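Local structure of amorpha-4,11-diene synthase (Artemisia annua, 4GAX) at residues Asp137-Asn140 against Asn141-Asp144; Ser197-Pro200 against Ala201-Thr204. The protein probably converts farnesyl diphosphate into a cyclic sesquiterpene such as amorpha-4,11-diene, with release of diphosphate. One frame throughout, in Å; residues are numbered along the deposited sequence.

Overall arrangement
Interactions 1 and 2 follow one another along the chain, both within the N-terminal domain of the terpene synthase and both near the protein surface, their centres 31 and 29 Å from the centre of the chain. Their centres lie 29 Å apart and their nearest atoms about 17 Å apart, without touching. Helix 175-194 relates them: the loop of interaction 1 anchors to it through D179, and interaction 2 through A192 near its other end. One illustrates a backbone-bonded turn that brings two rings together, the other the capped start of helix 200-211. In plant terpene synthases cyclisation belongs to the metal-binding domain, so both contacts probably lie outside the catalytic pocket.

Interaction 1 of 2, residues Asp137-Asn140 against Asn141-Asp144; sequences DVFN and NHKD
The rings of F139 and H142 meet edge-to-face, the edge of the phenyl group directed at the face of the imidazole. CD1 of F139 stands over one imidazole face, offset toward its rim and 3.9 Å from CE1 of H142; the planes are inclined at 64°. CG1 of V138 lies over one face of the phenyl ring, again near its rim, while the carbonyl O of V138 sits at the imidazole edge, close to its plane. The setting is a run of type I beta turns in the loop between helices 120-129 and 151-154, part of the all-helical N-terminal domain of a plant terpene synthase. The first turn is closed by N140 N and D137 O at 3.0 Å, the next by H142 N and F139 O at 2.8 Å. This second turn brings the two rings together, and the H142 torsion (chi1 -80°, CG beside its own backbone N) folds the imidazole back toward F139. A water ties the imidazole edge to the backbone: it donates to V138 O at 2.8 Å and lies a short 2.5 Å from H142 ND1. The phenyl ring is buried. It makes a further edge-to-face pair with F124 and packs on L163 and A166 of helix 157-167 and on I176 and L177 of helix 175-194, thereby seating the loop on the helices. K143 leads away from the turn to a salt bridge with D179 and a cation-pi contact with F149. K143 N makes a weak 3.3 Å bond to N140 O, and K143 CB rests 3.8 Å from that oxygen. At F139 O the approach is tilted: the N of H142 stands above the carbonyl plane, 49° out of it.

Interaction 2 of 2, residues Ser197-Pro200 against Ala201-Thr204; sequences SINP and ALST
N199 curls its carboxamide over the first turn of the helix and lays it against L202. With CG anti to the backbone N (chi1 -170°), the carboxamide is brought toward the start of the helix, where N199 OD1 comes within 3.4 Å of L202 N, a weak capping bond. N199 CG lies 3.5 Å from L202 CB and ND2 rests near the same methylene, the two side chains crossing at about a right angle. L202 meets the amide chiefly through this CB, its CD2 standing farther from N199 ND2. N199 is thus the N-cap of helix 200-211 in the N-terminal domain of this terpene synthase, followed by P200, whose ring nitrogen has no hydrogen to offer. N199 O works too, accepting from S203 N at 3.1 Å, in the carbonyl plane and nearly straight (164°), and weakly from L202 N. Replacing N199 with an alanine removes the carboxamide, and would probably leave L202 N without its side-chain acceptor and L202 CB without the amide packed against it. S203 points its OG elsewhere, to A192 O and T195 OG1, which ties the new helix to the end of the preceding one. T204 OG1 makes a weak 3.4 Å bond to P200 O, while T204 N reaches that oxygen at 3.0 Å.

Interaction 1 of 2, residues Asp137-Asn140 against Asn141-Asp144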
loop_
_atom_site.group_PDB
_atom_site.type_symbol
_atom_site.label_atom_id
_atom_site.label_comp_id
_atom_site.label_asym_id
_atom_site.label_seq_id
_atom_site.Cartn_x
_atom_site.Cartn_y
_atom_site.Cartn_z
ATOM N N ASP A 137 1.180 -6.298 -26.970
ATOM C CA ASP A 137 0.844 -6.298 -28.403
ATOM C C ASP A 137 -0.211 -5.259 -28.754
ATOM O O ASP A 137 -0.197 -4.704 -29.844
ATOM C CB ASP A 137 0.332 -7.666 -28.856
ATOM C CG ASP A 137 1.413 -8.737 -28.829
ATOM O OD1 ASP A 137 2.602 -8.387 -28.650
ATOM O OD2 ASP A 137 1.066 -9.930 -28.996
ATOM N N VAL A 138 -1.122 -4.999 -27.821
ATOM C CA VAL A 138 -2.209 -4.073 -28.061
ATOM C C VAL A 138 -1.680 -2.683 -28.415
ATOM O O VAL A 138 -2.370 -1.901 -29.080
ATOM C CB VAL A 138 -3.164 -3.996 -26.845
ATOM C CG1 VAL A 138 -2.473 -3.337 -25.644
ATOM C CG2 VAL A 138 -4.442 -3.247 -27.207
ATOM N N PHE A 139 -0.445 -2.385 -28.006
ATOM C CA PHE A 139 0.129 -1.057 -28.256
ATOM C C PHE A 139 0.793 -0.877 -29.612
ATOM O O PHE A 139 1.105 0.250 -30.006
ATOM C CB PHE A 139 1.107 -0.674 -27.145
ATOM C CG PHE A 139 0.447 -0.520 -25.809
ATOM C CD1 PHE A 139 -0.418 0.540 -25.574
ATOM C CD2 PHE A 139 0.667 -1.451 -24.797
ATOM C CE1 PHE A 139 -1.047 0.678 -24.333
ATOM C CE2 PHE A 139 0.043 -1.318 -23.565
ATOM C CZ PHE A 139 -0.808 -0.252 -23.334
ATOM N N ASN A 140 1.009 -1.975 -30.320
ATOM C CA ASN A 140 1.756 -1.908 -31.566
ATOM C C ASN A 140 1.214 -0.886 -32.558
ATOM O O ASN A 140 1.988 -0.222 -33.245
ATOM C CB ASN A 140 1.903 -3.299 -32.188
ATOM C CG ASN A 140 2.924 -4.143 -31.452
ATOM O OD1 ASN A 140 3.886 -3.614 -30.895
ATOM N ND2 ASN A 140 2.720 -5.458 -31.439
ATOM N N ASN A 141 -0.104 -0.721 -32.612
ATOM C CA ASN A 141 -0.662 0.282 -33.522
ATOM C C ASN A 141 -0.819 1.684 -32.927
ATOM O O ASN A 141 -1.506 2.543 -33.485
ATOM C CB ASN A 141 -1.938 -0.224 -34.193
ATOM C CG ASN A 141 -1.671 -1.422 -35.092
ATOM O OD1 ASN A 141 -0.789 -1.388 -35.961
ATOM N ND2 ASN A 141 -2.415 -2.498 -34.867
ATOM N N HIS A 142 -0.171 1.916 -31.788
ATOM C CA HIS A 142 0.030 3.290 -31.314
ATOM C C HIS A 142 1.206 3.913 -32.072
ATOM O O HIS A 142 1.415 5.126 -32.032
ATOM C CB HIS A 142 0.303 3.315 -29.812
ATOM C CG HIS A 142 -0.934 3.198 -28.985
ATOM N ND1 HIS A 142 -1.746 2.086 -29.017
ATOM C CD2 HIS A 142 -1.515 4.066 -28.123
ATOM C CE1 HIS A 142 -2.771 2.270 -28.200
ATOM N NE2 HIS A 142 -2.653 3.465 -27.648
ATOM N N LYS A 143 1.959 3.074 -32.786
ATOM C CA LYS A 143 3.125 3.554 -33.532
ATOM C C LYS A 143 2.921 3.487 -35.037
ATOM O O LYS A 143 2.191 2.624 -35.540
ATOM C CB LYS A 143 4.366 2.747 -33.151
ATOM C CG LYS A 143 4.601 2.699 -31.655
ATOM C CD LYS A 143 5.962 3.247 -31.277
ATOM C CE LYS A 143 6.950 2.126 -31.004
ATOM N NZ LYS A 143 8.075 2.588 -30.144
ATOM N N ASP A 144 3.594 4.400 -35.736
ATOM C CA ASP A 144 3.691 4.415 -37.193
ATOM C C ASP A 144 4.220 3.132 -37.801
ATOM O O ASP A 144 4.672 2.234 -37.096
ATOM C CB ASP A 144 4.699 5.486 -37.605
ATOM C CG ASP A 144 4.060 6.806 -37.857
ATOM O OD1 ASP A 144 2.810 6.851 -37.908
ATOM O OD2 ASP A 144 4.804 7.795 -38.021
HETATM O O HOH W 1 -2.489 0.387 -30.647
#

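Interaction 2 of 2, residues Ser197-Pro200 against Ala201-Thr204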
loop_
_atom_site.group_PDB
_atom_site.type_symbol
_atom_site.label_atom_id
_atom_site.label_comp_id
_atom_site.label_asym_id
_atom_site.label_seq_id
_atom_site.Cartn_x
_atom_site.Cartn_y
_atom_site.Cartn_z
ATOM N N SER A 197 -3.417 28.227 -18.454
ATOM C CA SER A 197 -4.332 29.352 -18.641
ATOM C C SER A 197 -5.601 28.991 -19.434
ATOM O O SER A 197 -6.487 29.823 -19.619
ATOM C CB SER A 197 -3.599 30.521 -19.310
ATOM O OG SER A 197 -2.721 31.145 -18.386
ATOM N N ILE A 198 -5.693 27.747 -19.887
ATOM C CA ILE A 198 -6.811 27.304 -20.720
ATOM C C ILE A 198 -7.759 26.443 -19.892
ATOM O O ILE A 198 -8.980 26.632 -19.909
ATOM C CB ILE A 198 -6.288 26.466 -21.912
ATOM C CG1 ILE A 198 -5.517 27.358 -22.893
ATOM C CG2 ILE A 198 -7.418 25.713 -22.593
ATOM C CD1 ILE A 198 -6.309 28.538 -23.404
ATOM N N ASN A 199 -7.176 25.488 -19.173
ATOM C CA ASN A 199 -7.918 24.633 -18.247
ATOM C C ASN A 199 -7.043 24.247 -17.057
ATOM O O ASN A 199 -6.390 23.206 -17.078
ATOM C CB ASN A 199 -8.398 23.369 -18.970
ATOM C CG ASN A 199 -9.368 22.551 -18.137
ATOM O OD1 ASN A 199 -9.536 22.776 -16.925
ATOM N ND2 ASN A 199 -10.014 21.585 -18.785
ATOM N N PRO A 200 -7.048 25.074 -16.003
ATOM C CA PRO A 200 -6.165 24.884 -14.844
ATOM C C PRO A 200 -6.353 23.532 -14.162
ATOM O O PRO A 200 -5.360 22.882 -13.802
ATOM C CB PRO A 200 -6.585 26.013 -13.897
ATOM C CG PRO A 200 -7.194 27.042 -14.780
ATOM C CD PRO A 200 -7.867 26.294 -15.883
ATOM N N ALA A 201 -7.604 23.111 -13.985
ATOM C CA ALA A 201 -7.889 21.827 -13.347
ATOM C C ALA A 201 -7.257 20.667 -14.120
ATOM O O ALA A 201 -6.816 19.672 -13.532
ATOM C CB ALA A 201 -9.394 21.617 -13.205
ATOM N N LEU A 202 -7.217 20.789 -15.442
ATOM C CA LEU A 202 -6.661 19.724 -16.264
ATOM C C LEU A 202 -5.137 19.708 -16.123
ATOM O O LEU A 202 -4.529 18.639 -16.030
ATOM C CB LEU A 202 -7.065 19.897 -17.726
ATOM C CG LEU A 202 -6.546 18.801 -18.656
ATOM C CD1 LEU A 202 -7.031 17.415 -18.188
ATOM C CD2 LEU A 202 -6.976 19.069 -20.088
ATOM N N SER A 203 -4.531 20.895 -16.086
ATOM C CA SER A 203 -3.093 21.012 -15.818
ATOM C C SER A 203 -2.752 20.291 -14.533
ATOM O O SER A 203 -1.811 19.498 -14.478
ATOM C CB SER A 203 -2.676 22.486 -15.709
ATOM O OG SER A 203 -2.720 23.093 -16.983
ATOM N N THR A 204 -3.552 20.558 -13.504
ATOM C CA THR A 204 -3.364 19.944 -12.200
ATOM C C THR A 204 -3.474 18.425 -12.273
ATOM O O THR A 204 -2.662 17.710 -11.688
ATOM C CB THR A 204 -4.341 20.547 -11.167
ATOM O OG1 THR A 204 -3.933 21.890 -10.896
ATOM C CG2 THR A 204 -4.339 19.753 -9.873
#